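PDB 3FKJ: putative phosphosugar isomerases, which probably isomerises phosphosugars and binds carbohydrate derivatives, though its own substrate is not established. Local coordinates for residues A[185-189]-A[302-306]; A[213-219]-A[241-247]; A[221-225]-A[313-318]. One frame throughout, in Å; residues are numbered along the deposited sequence.

The centre of contact 1 is about 17 Å from the centre of the chain, that of contact 2 about 15 Å and that of contact 3 about 6 Å. Contact 1 is partly buried; a loop lies on the first turn of helix 186-196, held by an arginine and a leucine. Contact 3 is buried and relies on small residues that let two helical segments come close. Contact 2 is also buried, but its order comes from the backbone bonds of two parallel strands. Helix 313-331 touches helix 186-196, which joins contacts 1 and 3, while Phe223 reaches from contact 3 to His246 of contact 2. Of the three, contact 2 alone meets the second subunit.

Contact 1 of 3, residues A[185-189]-A[302-306]; sequences RFSDV and QDLST
Leu304 reaches from the loop onto the first turn of helix 186-196, and its two methyls divide the work. CD2 presses on the backbone, 3.6 Å from Phe186 CA, while CD1 meets the edge of the Phe186 ring near its plane, 3.8 Å from CD1 of that ring. Three residues on from Phe186, Val189 slants across the leucine, its CG2 3.8 Å from Leu304 CD2. The same valine methyl touches Asp303, an exposed residue that offers only its CB side-chain atom here. Leucine suits this place because its fork sets one methyl on the helix backbone and Val189, the other at the Phe186 ring edge.

Arg185 closes the polar side. A bend at its third torsion (chi3 -75°) brings the guanidinium side-on to the loop, and two hydrogen bonds grip one atom: NE lies 3.1 Å from Leu304 O (N-H...O angle 143°) and NH2 2.9 Å from it (153°). The carbonyl oxygen sits nearly in the guanidinium plane, although NE approaches it from above the carbonyl plane. NH2 is also bonded to Ser181, which helps fix the rotation of the group.

The loop between strand 290-295 and helix 313-331, part of the second parallel α/β sheet's connections, is thus tied to the start of helix 186-196 by an arginine bonded to a backbone carbonyl and a leucine packed on the helix.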
loop_
_atom_site.group_PDB
_atom_site.type_symbol
_atom_site.label_atom_id
_atom_site.label_comp_id
_atom_site.label_asym_id
_atom_site.label_seq_id
_atom_site.Cartn_x
_atom_site.Cartn_y
_atom_site.Cartn_z
ATOM N N ARG A 185 -24.774 -5.867 15.334
ATOM C CA ARG A 185 -24.903 -4.605 16.044
ATOM C C ARG A 185 -24.422 -3.430 15.205
ATOM O O ARG A 185 -24.523 -2.264 15.613
ATOM C CB ARG A 185 -24.115 -4.653 17.353
ATOM C CG ARG A 185 -24.824 -5.410 18.449
ATOM C CD ARG A 185 -24.100 -5.276 19.768
ATOM N NE ARG A 185 -22.901 -6.102 19.804
ATOM C CZ ARG A 185 -22.900 -7.427 19.949
ATOM N NH1 ARG A 185 -24.042 -8.106 20.062
ATOM N NH2 ARG A 185 -21.745 -8.085 19.972
ATOM N N PHE A 186 -23.920 -3.736 14.024
ATOM C CA PHE A 186 -23.146 -2.765 13.277
ATOM C C PHE A 186 -24.031 -1.638 12.752
ATOM O O PHE A 186 -23.624 -0.474 12.794
ATOM C CB PHE A 186 -22.389 -3.433 12.134
ATOM C CG PHE A 186 -21.450 -2.500 11.408
ATOM C CD1 PHE A 186 -20.437 -1.820 12.102
ATOM C CD2 PHE A 186 -21.573 -2.288 10.038
ATOM C CE1 PHE A 186 -19.532 -0.966 11.426
ATOM C CE2 PHE A 186 -20.705 -1.421 9.376
ATOM C CZ PHE A 186 -19.679 -0.760 10.076
ATOM N N SER A 187 -25.224 -1.988 12.268
ATOM C CA SER A 187 -26.131 -0.991 11.708
ATOM C C SER A 187 -26.520 0.047 12.744
ATOM O O SER A 187 -26.554 1.238 12.430
ATOM C CB SER A 187 -27.405 -1.617 11.149
ATOM O OG SER A 187 -28.296 -0.604 10.692
ATOM N N ASP A 188 -26.803 -0.404 13.970
ATOM C CA ASP A 188 -27.121 0.517 15.059
ATOM C C ASP A 188 -25.947 1.407 15.414
ATOM O O ASP A 188 -26.132 2.607 15.640
ATOM C CB ASP A 188 -27.564 -0.234 16.315
ATOM C CG ASP A 188 -28.980 -0.834 16.171
ATOM O OD1 ASP A 188 -29.732 -0.524 15.166
ATOM O OD2 ASP A 188 -29.276 -1.680 17.049
ATOM N N VAL A 189 -24.744 0.831 15.448
ATOM C CA VAL A 189 -23.540 1.629 15.713
ATOM C C VAL A 189 -23.314 2.663 14.585
ATOM O O VAL A 189 -23.085 3.849 14.871
ATOM C CB VAL A 189 -22.289 0.739 16.004
ATOM C CG1 VAL A 189 -20.975 1.532 15.845
ATOM C CG2 VAL A 189 -22.392 0.148 17.417
ATOM N N GLN A 302 -16.683 0.215 20.814
ATOM C CA GLN A 302 -16.710 -0.625 22.018
ATOM C C GLN A 302 -18.065 -1.285 22.191
ATOM O O GLN A 302 -18.151 -2.352 22.790
ATOM C CB GLN A 302 -16.324 0.127 23.304
ATOM C CG GLN A 302 -14.811 0.464 23.470
ATOM C CD GLN A 302 -13.831 -0.698 23.105
ATOM O OE1 GLN A 302 -13.797 -1.745 23.766
ATOM N NE2 GLN A 302 -13.014 -0.480 22.068
ATOM N N ASP A 303 -19.101 -0.664 21.635
ATOM C CA ASP A 303 -20.439 -1.249 21.589
ATOM C C ASP A 303 -20.568 -2.418 20.621
ATOM O O ASP A 303 -21.479 -3.202 20.749
ATOM C CB ASP A 303 -21.482 -0.197 21.199
ATOM C CG ASP A 303 -21.484 1.006 22.128
ATOM O OD1 ASP A 303 -21.158 0.841 23.322
ATOM O OD2 ASP A 303 -21.812 2.113 21.644
ATOM N N LEU A 304 -19.699 -2.528 19.626
ATOM C CA LEU A 304 -19.725 -3.700 18.737
ATOM C C LEU A 304 -19.220 -4.946 19.466
ATOM O O LEU A 304 -19.823 -6.015 19.398
ATOM C CB LEU A 304 -18.871 -3.474 17.478
ATOM C CG LEU A 304 -19.444 -2.518 16.442
ATOM C CD1 LEU A 304 -18.477 -2.355 15.294
ATOM C CD2 LEU A 304 -20.812 -3.005 15.960
ATOM N N SER A 305 -18.108 -4.791 20.169
ATOM C CA SER A 305 -17.424 -5.914 20.784
ATOM C C SER A 305 -16.203 -5.356 21.473
ATOM O O SER A 305 -15.434 -4.568 20.871
ATOM C CB SER A 305 -16.971 -6.934 19.720
ATOM O OG SER A 305 -16.110 -7.918 20.260
ATOM N N THR A 306 -15.998 -5.786 22.712
ATOM C CA THR A 306 -14.770 -5.489 23.423
ATOM C C THR A 306 -13.642 -6.431 22.959
ATOM O O THR A 306 -12.487 -6.201 23.293
ATOM C CB THR A 306 -14.989 -5.610 24.940
ATOM O OG1 THR A 306 -15.474 -6.924 25.245
ATOM C CG2 THR A 306 -16.005 -4.545 25.422
#

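Contact 2 of 3, residues A[213-219]-A[241-247]; sequences VVYMMGS and NSASIHS
The imidazole of His246 has one face over the other strand's end: Gly218 O stands 3.8 Å above its plane, toward the rim, and the CA of Ser219 makes a CH-pi contact, 4.0 Å from the ring centroid. The ring also meets that of Phe223, their planes at about 45°. With CG anti to the backbone N (chi1 -170°), the imidazole is carried over this turn of chain. Its NE2 bonds Glu78 of the second subunit and its ND1 Gly248 N, so both nitrogens are held. The other flat group, the Tyr215 ring, receives the methyl of Ala243 at its edge, near the ring plane, 3.7 Å from CD1. Ile245 CD1 comes obliquely to the same ring. Alanine suits its position because its small methyl fits at the edge of the tyrosine.

Underneath runs a parallel ladder, its strand axes 4.6 Å apart and turned by 25°. Asn241 O accepts from Val214 N, Ala243 O from Met216 N at 2.9 Å, and Met216 O from Ile245 N; Gly218 O accepts from Ser247 N. The Ser242 hydroxyl donates to Val214 O, with OG 2.8 Å from that oxygen. Serine suits the place, since its OG is also bonded to Ser230 of the covering helix.

Strands 213-218 and 241-246 are joined by helix 223-238 in a beta-alpha-beta crossover, and the helix covers Val214, Met216 and Ser242. Strand 263-268 bonds the other side of strand 213-218, whereas strand 241-246 is outermost in this chain and faces the second subunit, where Tyr215 and Asn241 bond each other's counterparts reciprocally.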
loop_
_atom_site.group_PDB
_atom_site.type_symbol
_atom_site.label_atom_id
_atom_site.label_comp_id
_atom_site.label_asym_id
_atom_site.label_seq_id
_atom_site.Cartn_x
_atom_site.Cartn_y
_atom_site.Cartn_z
ATOM N N VAL A 213 -4.619 21.461 0.297
ATOM C CA VAL A 213 -3.862 20.229 0.578
ATOM C C VAL A 213 -4.329 19.647 1.912
ATOM O O VAL A 213 -4.320 20.326 2.944
ATOM C CB VAL A 213 -2.341 20.450 0.703
ATOM C CG1 VAL A 213 -1.634 19.082 0.755
ATOM C CG2 VAL A 213 -1.801 21.279 -0.462
ATOM N N VAL A 214 -4.757 18.391 1.882
ATOM C CA VAL A 214 -5.158 17.693 3.101
ATOM C C VAL A 214 -4.423 16.339 3.188
ATOM O O VAL A 214 -4.424 15.568 2.213
ATOM C CB VAL A 214 -6.698 17.497 3.145
ATOM C CG1 VAL A 214 -7.104 16.583 4.329
ATOM C CG2 VAL A 214 -7.396 18.847 3.212
ATOM N N TYR A 215 -3.842 16.040 4.346
ATOM C CA TYR A 215 -3.236 14.710 4.576
ATOM C C TYR A 215 -4.185 13.782 5.402
ATOM O O TYR A 215 -4.649 14.167 6.467
ATOM C CB TYR A 215 -1.836 14.825 5.214
ATOM C CG TYR A 215 -0.826 15.498 4.305
ATOM C CD1 TYR A 215 -0.261 14.805 3.221
ATOM C CD2 TYR A 215 -0.470 16.840 4.486
ATOM C CE1 TYR A 215 0.635 15.413 2.367
ATOM C CE2 TYR A 215 0.436 17.467 3.641
ATOM C CZ TYR A 215 0.993 16.737 2.568
ATOM O OH TYR A 215 1.893 17.305 1.711
HETATM N N MSE A 216 -4.507 12.614 4.822
HETATM C CA MSE A 216 -5.241 11.531 5.489
HETATM C C MSE A 216 -4.291 10.616 6.234
HETATM O O MSE A 216 -3.173 10.286 5.745
HETATM C CB MSE A 216 -6.011 10.689 4.486
HETATM C CG MSE A 216 -7.090 11.443 3.712
HETATM SE SE MSE A 216 -8.329 12.445 4.789
HETATM C CE MSE A 216 -8.814 10.889 6.014
HETATM N N MSE A 217 -4.712 10.206 7.418
HETATM C CA MSE A 217 -3.878 9.354 8.262
HETATM C C MSE A 217 -4.720 8.330 9.030
HETATM O O MSE A 217 -5.884 8.564 9.366
HETATM C CB MSE A 217 -3.038 10.237 9.217
HETATM C CG MSE A 217 -1.979 9.499 10.034
HETATM SE SE MSE A 217 -0.894 10.702 11.169
HETATM C CE MSE A 217 -0.458 11.994 9.867
ATOM N N GLY A 218 -4.088 7.197 9.291
ATOM C CA GLY A 218 -4.675 6.083 9.957
ATOM C C GLY A 218 -3.653 4.975 10.017
ATOM O O GLY A 218 -2.574 5.053 9.414
ATOM N N SER A 219 -3.999 3.939 10.764
ATOM C CA SER A 219 -3.151 2.768 10.905
ATOM C C SER A 219 -4.006 1.556 11.040
ATOM O O SER A 219 -5.211 1.665 11.217
ATOM C CB SER A 219 -2.266 2.893 12.160
ATOM O OG SER A 219 -3.059 2.891 13.343
ATOM N N ASN A 241 -5.837 18.517 -3.148
ATOM C CA ASN A 241 -4.627 17.767 -3.193
ATOM C C ASN A 241 -4.536 16.967 -1.903
ATOM O O ASN A 241 -4.880 17.473 -0.823
ATOM C CB ASN A 241 -3.413 18.686 -3.288
ATOM C CG ASN A 241 -3.401 19.520 -4.534
ATOM O OD1 ASN A 241 -3.156 19.014 -5.625
ATOM N ND2 ASN A 241 -3.615 20.831 -4.368
ATOM N N SER A 242 -4.103 15.723 -2.015
ATOM C CA SER A 242 -4.103 14.848 -0.858
ATOM C C SER A 242 -3.130 13.698 -1.010
ATOM O O SER A 242 -2.840 13.222 -2.134
ATOM C CB SER A 242 -5.535 14.315 -0.594
ATOM O OG SER A 242 -5.629 13.600 0.617
ATOM N N ALA A 243 -2.614 13.287 0.142
ATOM C CA ALA A 243 -1.872 12.044 0.304
ATOM C C ALA A 243 -2.392 11.363 1.543
ATOM O O ALA A 243 -2.905 12.020 2.438
ATOM C CB ALA A 243 -0.329 12.317 0.479
ATOM N N SER A 244 -2.252 10.039 1.564
ATOM C CA SER A 244 -2.432 9.229 2.752
ATOM C C SER A 244 -1.058 8.850 3.288
ATOM O O SER A 244 -0.108 8.594 2.519
ATOM C CB SER A 244 -3.319 8.015 2.476
ATOM O OG SER A 244 -2.746 7.231 1.472
ATOM N N ILE A 245 -0.951 8.940 4.605
ATOM C CA ILE A 245 0.227 8.649 5.400
ATOM C C ILE A 245 -0.209 7.666 6.494
ATOM O O ILE A 245 -1.130 7.961 7.291
ATOM C CB ILE A 245 0.784 9.897 6.123
ATOM C CG1 ILE A 245 1.024 11.029 5.140
ATOM C CG2 ILE A 245 2.087 9.543 6.905
ATOM C CD1 ILE A 245 1.317 12.341 5.830
ATOM N N HIS A 246 0.444 6.514 6.544
ATOM C CA HIS A 246 0.263 5.599 7.645
ATOM C C HIS A 246 0.830 6.269 8.922
ATOM O O HIS A 246 1.939 6.879 8.904
ATOM C CB HIS A 246 0.917 4.257 7.328
ATOM C CG HIS A 246 0.590 3.180 8.307
ATOM N ND1 HIS A 246 1.078 3.179 9.597
ATOM C CD2 HIS A 246 -0.179 2.072 8.192
ATOM C CE1 HIS A 246 0.613 2.122 10.237
ATOM N NE2 HIS A 246 -0.160 1.441 9.412
ATOM N N SER A 247 0.054 6.194 10.011
ATOM C CA SER A 247 0.429 6.824 11.269
ATOM C C SER A 247 1.861 6.469 11.703
ATOM O O SER A 247 2.588 7.332 12.246
ATOM C CB SER A 247 -0.522 6.405 12.360
ATOM O OG SER A 247 -1.828 6.831 12.135
#

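Contact 3 of 3, residues A[221-225]-A[313-318]; sequences PSFGA and CGLLHN. With SCN (thiocyanate ion), chain C.
Cys313 opens the helix against the 3-10 segment at Pro221-Ser222: its CB packs 3.7 Å from Pro221 CG, a small apolar meeting. The proline also touches Tyr60 of helix 56-65. Gly314 then gives the closest backbone approach of the pair. Its CA lies 3.4 Å from Pro221 O and 4.1 Å from Ser222 CA, a spacing possible because no side chain stands on that carbon. Leu315 and Leu316 turn to other neighbours, Leu315 toward Phe186 and Pro57, and Leu316 toward Val189 and Ile301, as befits the apolar sides of a buried helix. Leu315 also touches the sulfur of a thiocyanate ion, probably from the crystallisation liquor.

His317 comes back to the contact one turn after Cys313. With CG beside the backbone N (chi1 -75°), its ring reaches Ser222 edge-on, CD2 being 3.1 Å from Ser222 OG. The polar ends are secured by the segment that follows strand 263-268 and by that strand itself: Ser222 OG bonds Ser269, and His317 NE2 bonds Gln268 O. The histidine CB meanwhile rests against the methyl of Ala225.

Asn318 ends the walk with its amide working both ways. OD1 lies 3.5 Å from Ala225 CB and accepts from a water 2.7 Å away, which also donates to Ala225 O at 2.7 Å. ND2 donates to the thiocyanate nitrogen at 3.2 Å. These partners are consistent with the amide as placed.

Glycine and alanine thus let the start of helix 223-238 close onto helix 313-331, where the chain just past the C-terminal end of strand 213-218 leads into its helix, as in SIS-type α/β folds.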
loop_
_atom_site.group_PDB
_atom_site.type_symbol
_atom_site.label_atom_id
_atom_site.label_comp_id
_atom_site.label_asym_id
_atom_site.label_seq_id
_atom_site.Cartn_x
_atom_site.Cartn_y
_atom_site.Cartn_z
ATOM N N PRO A 221 -6.535 -1.219 11.108
ATOM C CA PRO A 221 -7.749 -1.521 10.364
ATOM C C PRO A 221 -8.318 -0.305 9.619
ATOM O O PRO A 221 -9.150 -0.466 8.733
ATOM C CB PRO A 221 -8.730 -1.941 11.477
ATOM C CG PRO A 221 -8.311 -1.121 12.613
ATOM C CD PRO A 221 -6.814 -1.133 12.555
ATOM N N SER A 222 -7.920 0.900 10.037
ATOM C CA SER A 222 -8.426 2.141 9.455
ATOM C C SER A 222 -7.605 2.714 8.276
ATOM O O SER A 222 -7.993 3.745 7.709
ATOM C CB SER A 222 -8.504 3.225 10.536
ATOM O OG SER A 222 -9.301 2.869 11.636
ATOM N N PHE A 223 -6.463 2.100 7.936
ATOM C CA PHE A 223 -5.604 2.660 6.950
ATOM C C PHE A 223 -6.242 2.676 5.549
ATOM O O PHE A 223 -6.118 3.651 4.811
ATOM C CB PHE A 223 -4.226 2.017 6.944
ATOM C CG PHE A 223 -3.336 2.602 5.903
ATOM C CD1 PHE A 223 -2.909 3.903 6.023
ATOM C CD2 PHE A 223 -3.020 1.912 4.770
ATOM C CE1 PHE A 223 -2.147 4.497 5.052
ATOM C CE2 PHE A 223 -2.230 2.497 3.802
ATOM C CZ PHE A 223 -1.787 3.794 3.960
ATOM N N GLY A 224 -6.999 1.642 5.215
ATOM C CA GLY A 224 -7.706 1.614 3.930
ATOM C C GLY A 224 -8.659 2.785 3.789
ATOM O O GLY A 224 -8.734 3.435 2.752
ATOM N N ALA A 225 -9.414 3.014 4.830
ATOM C CA ALA A 225 -10.343 4.146 4.910
ATOM C C ALA A 225 -9.676 5.513 4.699
ATOM O O ALA A 225 -10.240 6.427 4.092
ATOM C CB ALA A 225 -11.050 4.125 6.239
ATOM N N CYS A 313 -13.214 -1.013 12.510
ATOM C CA CYS A 313 -12.839 0.409 12.501
ATOM C C CYS A 313 -12.855 1.016 11.100
ATOM O O CYS A 313 -13.350 2.108 10.935
ATOM C CB CYS A 313 -11.481 0.647 13.154
ATOM S SG CYS A 313 -11.551 0.524 14.953
ATOM N N GLY A 314 -12.343 0.302 10.103
ATOM C CA GLY A 314 -12.300 0.846 8.743
ATOM C C GLY A 314 -13.704 1.032 8.194
ATOM O O GLY A 314 -14.024 2.055 7.632
ATOM N N LEU A 315 -14.529 0.005 8.355
ATOM C CA LEU A 315 -15.925 0.045 7.950
ATOM C C LEU A 315 -16.700 1.184 8.611
ATOM O O LEU A 315 -17.442 1.907 7.965
ATOM C CB LEU A 315 -16.596 -1.272 8.293
ATOM C CG LEU A 315 -16.147 -2.537 7.577
ATOM C CD1 LEU A 315 -16.990 -3.687 8.088
ATOM C CD2 LEU A 315 -16.291 -2.388 6.081
ATOM N N LEU A 316 -16.487 1.372 9.901
ATOM C CA LEU A 316 -17.137 2.495 10.570
ATOM C C LEU A 316 -16.685 3.856 10.025
ATOM O O LEU A 316 -17.533 4.747 9.819
ATOM C CB LEU A 316 -16.914 2.403 12.082
ATOM C CG LEU A 316 -17.540 3.497 12.950
ATOM C CD1 LEU A 316 -19.057 3.489 12.869
ATOM C CD2 LEU A 316 -17.078 3.298 14.377
ATOM N N HIS A 317 -15.365 4.044 9.840
ATOM C CA HIS A 317 -14.865 5.312 9.307
ATOM C C HIS A 317 -15.469 5.584 7.931
ATOM O O HIS A 317 -15.901 6.674 7.695
ATOM C CB HIS A 317 -13.327 5.345 9.199
ATOM C CG HIS A 317 -12.618 5.505 10.513
ATOM N ND1 HIS A 317 -12.759 6.617 11.313
ATOM C CD2 HIS A 317 -11.743 4.693 11.155
ATOM C CE1 HIS A 317 -12.009 6.478 12.392
ATOM N NE2 HIS A 317 -11.390 5.318 12.325
ATOM N N ASN A 318 -15.510 4.592 7.028
ATOM C CA ASN A 318 -16.096 4.785 5.702
ATOM C C ASN A 318 -17.500 5.411 5.848
ATOM O O ASN A 318 -17.841 6.370 5.170
ATOM C CB ASN A 318 -16.266 3.451 4.932
ATOM C CG ASN A 318 -14.965 2.841 4.385
ATOM O OD1 ASN A 318 -13.897 3.459 4.320
ATOM N ND2 ASN A 318 -15.094 1.601 3.920
HETATM S S SCN C . -19.557 -0.731 5.838
HETATM C C SCN C . -18.749 0.244 4.599
HETATM N N SCN C . -18.196 0.867 3.779
HETATM O O HOH W 1 -12.891 5.882 3.802
#